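Local coordinates for putative NADPH:quinone oxidoreductase (Ralstonia eutropha, PDB 3IUP), which probably uses NADPH, which it binds, to reduce quinones, as a putative oxidoreductase of the medium-chain alcohol dehydrogenase-like type, at residues L139-S153 with V330-Y342. Residues are numbered along the deposited sequence; the frame is centred on the assembly and turned at random.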
loop_
_atom_site.group_PDB
_atom_site.type_symbol
_atom_site.label_atom_id
_atom_site.label_comp_id
_atom_site.label_asym_id
_atom_site.label_seq_id
_atom_site.Cartn_x
_atom_site.Cartn_y
_atom_site.Cartn_z
ATOM N N LEU A 139 0.454 0.088 34.505
ATOM C CA LEU A 139 -0.997 0.221 34.495
ATOM C C LEU A 139 -1.521 -0.517 35.715
ATOM O O LEU A 139 -1.369 -1.737 35.813
ATOM C CB LEU A 139 -1.563 -0.422 33.228
ATOM C CG LEU A 139 -3.037 -0.285 32.881
ATOM C CD1 LEU A 139 -3.442 1.191 32.827
ATOM C CD2 LEU A 139 -3.240 -0.963 31.525
ATOM N N VAL A 140 -2.157 0.203 36.635
ATOM C CA VAL A 140 -2.746 -0.422 37.829
ATOM C C VAL A 140 -4.005 -1.213 37.450
ATOM O O VAL A 140 -4.919 -0.682 36.788
ATOM C CB VAL A 140 -3.069 0.625 38.947
ATOM C CG1 VAL A 140 -3.696 -0.061 40.147
ATOM C CG2 VAL A 140 -1.799 1.358 39.377
ATOM N N LEU A 141 -4.035 -2.488 37.823
ATOM C CA LEU A 141 -5.112 -3.367 37.419
ATOM C C LEU A 141 -6.310 -3.192 38.362
ATOM O O LEU A 141 -6.141 -2.839 39.519
ATOM C CB LEU A 141 -4.646 -4.829 37.391
ATOM C CG LEU A 141 -3.684 -5.178 36.229
ATOM C CD1 LEU A 141 -3.277 -6.629 36.337
ATOM C CD2 LEU A 141 -4.309 -4.833 34.832
ATOM N N PRO A 142 -7.520 -3.455 37.871
ATOM C CA PRO A 142 -8.682 -3.293 38.742
ATOM C C PRO A 142 -8.779 -4.333 39.858
ATOM O O PRO A 142 -8.148 -5.372 39.804
ATOM C CB PRO A 142 -9.864 -3.440 37.772
ATOM C CG PRO A 142 -9.363 -4.170 36.605
ATOM C CD PRO A 142 -7.861 -4.105 36.594
ATOM N N GLU A 143 -9.595 -4.037 40.866
ATOM C CA GLU A 143 -9.784 -4.921 42.007
ATOM C C GLU A 143 -10.238 -6.279 41.518
ATOM O O GLU A 143 -11.059 -6.385 40.603
ATOM C CB GLU A 143 -10.824 -4.350 42.996
ATOM C CG GLU A 143 -10.478 -4.697 44.442
ATOM C CD GLU A 143 -9.335 -3.838 44.976
ATOM O OE1 GLU A 143 -9.498 -2.596 44.970
ATOM O OE2 GLU A 143 -8.280 -4.385 45.407
ATOM N N GLY A 144 -9.660 -7.323 42.097
ATOM C CA GLY A 144 -10.028 -8.680 41.732
ATOM C C GLY A 144 -9.386 -9.176 40.447
ATOM O O GLY A 144 -9.699 -10.282 40.001
ATOM N N ALA A 145 -8.481 -8.392 39.845
ATOM C CA ALA A 145 -7.720 -8.873 38.686
ATOM C C ALA A 145 -6.402 -9.514 39.159
ATOM O O ALA A 145 -5.645 -8.896 39.869
ATOM C CB ALA A 145 -7.439 -7.733 37.732
ATOM N N THR A 146 -6.168 -10.774 38.807
ATOM C CA THR A 146 -4.883 -11.449 39.067
ATOM C C THR A 146 -3.866 -10.971 38.019
ATOM O O THR A 146 -4.261 -10.450 36.981
ATOM C CB THR A 146 -5.036 -12.959 38.904
ATOM O OG1 THR A 146 -5.504 -13.238 37.571
ATOM C CG2 THR A 146 -6.030 -13.532 39.925
ATOM N N PRO A 147 -2.557 -11.209 38.232
ATOM C CA PRO A 147 -1.630 -10.958 37.114
ATOM C C PRO A 147 -2.050 -11.646 35.803
ATOM O O PRO A 147 -2.002 -11.012 34.751
ATOM C CB PRO A 147 -0.309 -11.518 37.647
ATOM C CG PRO A 147 -0.406 -11.113 39.122
ATOM C CD PRO A 147 -1.820 -11.499 39.486
ATOM N N ALA A 148 -2.487 -12.905 35.876
ATOM C CA ALA A 148 -3.011 -13.579 34.673
ATOM C C ALA A 148 -4.098 -12.779 33.965
ATOM O O ALA A 148 -4.064 -12.620 32.726
ATOM C CB ALA A 148 -3.515 -14.956 34.982
ATOM N N ASP A 149 -5.051 -12.253 34.737
ATOM C CA ASP A 149 -6.127 -11.434 34.181
ATOM C C ASP A 149 -5.625 -10.195 33.428
ATOM O O ASP A 149 -6.270 -9.746 32.499
ATOM C CB ASP A 149 -7.138 -10.983 35.288
ATOM C CG ASP A 149 -7.917 -12.139 35.892
ATOM O OD1 ASP A 149 -8.149 -13.162 35.192
ATOM O OD2 ASP A 149 -8.309 -12.045 37.080
ATOM N N GLY A 150 -4.482 -9.650 33.827
ATOM C CA GLY A 150 -3.924 -8.462 33.200
ATOM C C GLY A 150 -2.694 -8.641 32.357
ATOM O O GLY A 150 -2.098 -7.666 31.926
ATOM N N ALA A 151 -2.314 -9.882 32.110
ATOM C CA ALA A 151 -1.039 -10.198 31.463
ATOM C C ALA A 151 -0.949 -9.659 30.033
ATOM O O ALA A 151 0.146 -9.441 29.511
ATOM C CB ALA A 151 -0.867 -11.694 31.455
ATOM N N SER A 152 -2.123 -9.546 29.416
ATOM C CA SER A 152 -2.242 -9.205 28.005
ATOM C C SER A 152 -2.996 -7.896 27.866
ATOM O O SER A 152 -3.820 -7.752 26.978
ATOM C CB SER A 152 -2.994 -10.327 27.278
ATOM O OG SER A 152 -2.198 -11.512 27.207
ATOM N N SER A 153 -2.714 -6.931 28.740
ATOM C CA SER A 153 -3.493 -5.690 28.783
ATOM C C SER A 153 -3.168 -4.733 27.640
ATOM O O SER A 153 -3.948 -3.805 27.362
ATOM C CB SER A 153 -3.225 -4.947 30.105
ATOM O OG SER A 153 -3.804 -5.654 31.156
ATOM N N VAL A 330 -9.801 -0.510 28.408
ATOM C CA VAL A 330 -9.290 -1.871 28.572
ATOM C C VAL A 330 -9.453 -2.309 30.060
ATOM O O VAL A 330 -9.949 -3.400 30.344
ATOM C CB VAL A 330 -7.815 -2.021 28.084
ATOM C CG1 VAL A 330 -7.290 -3.394 28.415
ATOM C CG2 VAL A 330 -7.692 -1.756 26.547
ATOM N N VAL A 331 -9.064 -1.448 30.985
ATOM C CA VAL A 331 -9.193 -1.765 32.417
ATOM C C VAL A 331 -10.658 -2.015 32.786
ATOM O O VAL A 331 -10.970 -2.991 33.464
ATOM C CB VAL A 331 -8.522 -0.698 33.313
ATOM C CG1 VAL A 331 -9.009 -0.831 34.820
ATOM C CG2 VAL A 331 -6.988 -0.810 33.162
ATOM N N ALA A 332 -11.557 -1.182 32.258
ATOM C CA ALA A 332 -12.969 -1.266 32.568
ATOM C C ALA A 332 -13.612 -2.563 32.068
ATOM O O ALA A 332 -14.578 -3.016 32.646
ATOM C CB ALA A 332 -13.707 -0.042 31.975
ATOM N N GLU A 333 -13.079 -3.151 30.999
ATOM C CA GLU A 333 -13.701 -4.310 30.349
ATOM C C GLU A 333 -12.692 -5.427 30.264
ATOM O O GLU A 333 -12.725 -6.273 29.342
ATOM C CB GLU A 333 -14.216 -3.909 28.968
ATOM C CG GLU A 333 -15.347 -2.870 29.042
ATOM C CD GLU A 333 -15.708 -2.243 27.711
ATOM O OE1 GLU A 333 -15.504 -2.857 26.629
ATOM O OE2 GLU A 333 -16.228 -1.101 27.742
ATOM N N LEU A 334 -11.817 -5.462 31.267
ATOM C CA LEU A 334 -10.665 -6.342 31.242
ATOM C C LEU A 334 -11.065 -7.793 31.156
ATOM O O LEU A 334 -10.440 -8.558 30.436
ATOM C CB LEU A 334 -9.763 -6.109 32.457
ATOM C CG LEU A 334 -8.448 -6.888 32.457
ATOM C CD1 LEU A 334 -7.582 -6.520 31.283
ATOM C CD2 LEU A 334 -7.689 -6.618 33.776
ATOM N N LYS A 335 -12.110 -8.172 31.887
ATOM C CA LYS A 335 -12.517 -9.574 31.956
ATOM C C LYS A 335 -13.701 -9.895 31.040
ATOM O O LYS A 335 -14.147 -11.049 30.967
ATOM C CB LYS A 335 -12.839 -9.949 33.410
ATOM C CG LYS A 335 -11.638 -10.094 34.340
ATOM C CD LYS A 335 -12.107 -10.534 35.698
ATOM C CE LYS A 335 -10.976 -10.757 36.641
ATOM N NZ LYS A 335 -11.431 -10.944 38.044
ATOM N N THR A 336 -14.200 -8.896 30.318
ATOM C CA THR A 336 -15.302 -9.110 29.407
ATOM C C THR A 336 -14.806 -8.906 27.986
ATOM O O THR A 336 -14.282 -9.833 27.394
ATOM C CB THR A 336 -16.480 -8.225 29.785
ATOM O OG1 THR A 336 -16.072 -6.861 29.778
ATOM C CG2 THR A 336 -16.989 -8.612 31.187
ATOM N N THR A 337 -14.913 -7.697 27.460
ATOM C CA THR A 337 -14.490 -7.427 26.076
ATOM C C THR A 337 -13.040 -7.863 25.791
ATOM O O THR A 337 -12.747 -8.412 24.738
ATOM C CB THR A 337 -14.593 -5.949 25.802
ATOM O OG1 THR A 337 -15.870 -5.491 26.233
ATOM C CG2 THR A 337 -14.358 -5.647 24.318
ATOM N N PHE A 338 -12.160 -7.652 26.759
ATOM C CA PHE A 338 -10.736 -7.853 26.534
ATOM C C PHE A 338 -10.204 -9.120 27.174
ATOM O O PHE A 338 -8.992 -9.279 27.324
ATOM C CB PHE A 338 -9.999 -6.593 26.962
ATOM C CG PHE A 338 -10.381 -5.409 26.154
ATOM C CD1 PHE A 338 -9.955 -5.286 24.834
ATOM C CD2 PHE A 338 -11.223 -4.445 26.659
ATOM C CE1 PHE A 338 -10.342 -4.202 24.069
ATOM C CE2 PHE A 338 -11.607 -3.364 25.888
ATOM C CZ PHE A 338 -11.167 -3.249 24.589
ATOM N N ALA A 339 -11.087 -10.063 27.496
ATOM C CA ALA A 339 -10.646 -11.355 28.031
ATOM C C ALA A 339 -9.714 -12.077 27.030
ATOM O O ALA A 339 -9.913 -11.988 25.796
ATOM C CB ALA A 339 -11.860 -12.247 28.381
ATOM N N SER A 340 -8.673 -12.728 27.560
ATOM C CA SER A 340 -7.768 -13.596 26.784
ATOM C C SER A 340 -7.766 -15.027 27.303
ATOM O O SER A 340 -7.604 -15.243 28.500
ATOM C CB SER A 340 -6.326 -13.120 26.897
ATOM O OG SER A 340 -6.132 -11.880 26.289
ATOM N N HIS A 341 -7.837 -15.987 26.383
ATOM C CA HIS A 341 -7.717 -17.405 26.740
ATOM C C HIS A 341 -6.289 -17.901 26.522
ATOM O O HIS A 341 -5.683 -17.588 25.496
ATOM C CB HIS A 341 -8.648 -18.251 25.865
ATOM C CG HIS A 341 -8.437 -19.731 26.019
ATOM N ND1 HIS A 341 -8.885 -20.433 27.127
ATOM C CD2 HIS A 341 -7.831 -20.643 25.210
ATOM C CE1 HIS A 341 -8.556 -21.710 26.996
ATOM N NE2 HIS A 341 -7.913 -21.863 25.847
ATOM N N TYR A 342 -5.756 -18.664 27.478
ATOM C CA TYR A 342 -4.483 -19.360 27.286
ATOM C C TYR A 342 -4.724 -20.844 27.429
ATOM O O TYR A 342 -5.521 -21.246 28.272
ATOM C CB TYR A 342 -3.477 -18.926 28.345
ATOM C CG TYR A 342 -3.403 -17.427 28.472
ATOM C CD1 TYR A 342 -2.712 -16.657 27.527
ATOM C CD2 TYR A 342 -4.065 -16.773 29.476
ATOM C CE1 TYR A 342 -2.644 -15.272 27.651
ATOM C CE2 TYR A 342 -4.025 -15.398 29.597
ATOM C CZ TYR A 342 -3.309 -14.645 28.681
ATOM O OH TYR A 342 -3.304 -13.280 28.819
HETATM O O HOH W 1 -11.935 -8.310 38.479
HETATM O O HOH W 2 -5.059 -12.287 30.382
HETATM O O HOH W 3 -8.841 -10.474 31.603
HETATM O O HOH W 4 -6.416 -9.800 27.800
#
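In this mixed apolar and polar packing contact, V331 and L334, where helix 320-332 ends, pack against L139, L141 and P142 on the run out of strand 138-140 into the weakly bonded helical turn 147-150. L334 is its apolar centre. With CG anti to the backbone N (chi1 -174°), it reaches across to P142, whose CD lies 3.8 Å from L334 CD2, while A145 and L141 meet the same methyl. V331 flanks it, one methyl against the P142 ring and the other against L139.

At one end K335, its chain extended beyond CG, donates from NZ to G144 O at 2.7 Å, arriving from above the carbonyl plane. A looser salt bridge joins K335 NZ to D149 OD2 (3.4 Å). That carboxylate also takes the T146 backbone N-H, while T146 OG1 accepts from D149 N; this capping box probably helps to hold the acid beside the lysine.

At the other end Y342 OH and S152 OG share a hydrogen bond of 2.6 Å, with the serine oxygen at the ring edge, in plane. Water bridges Y342 OH to A148 O. The S152 side chain lies about 8 Å from bound NADPH, so this end borders the cofactor site of a fold consistent with the medium-chain dehydrogenase/reductase family.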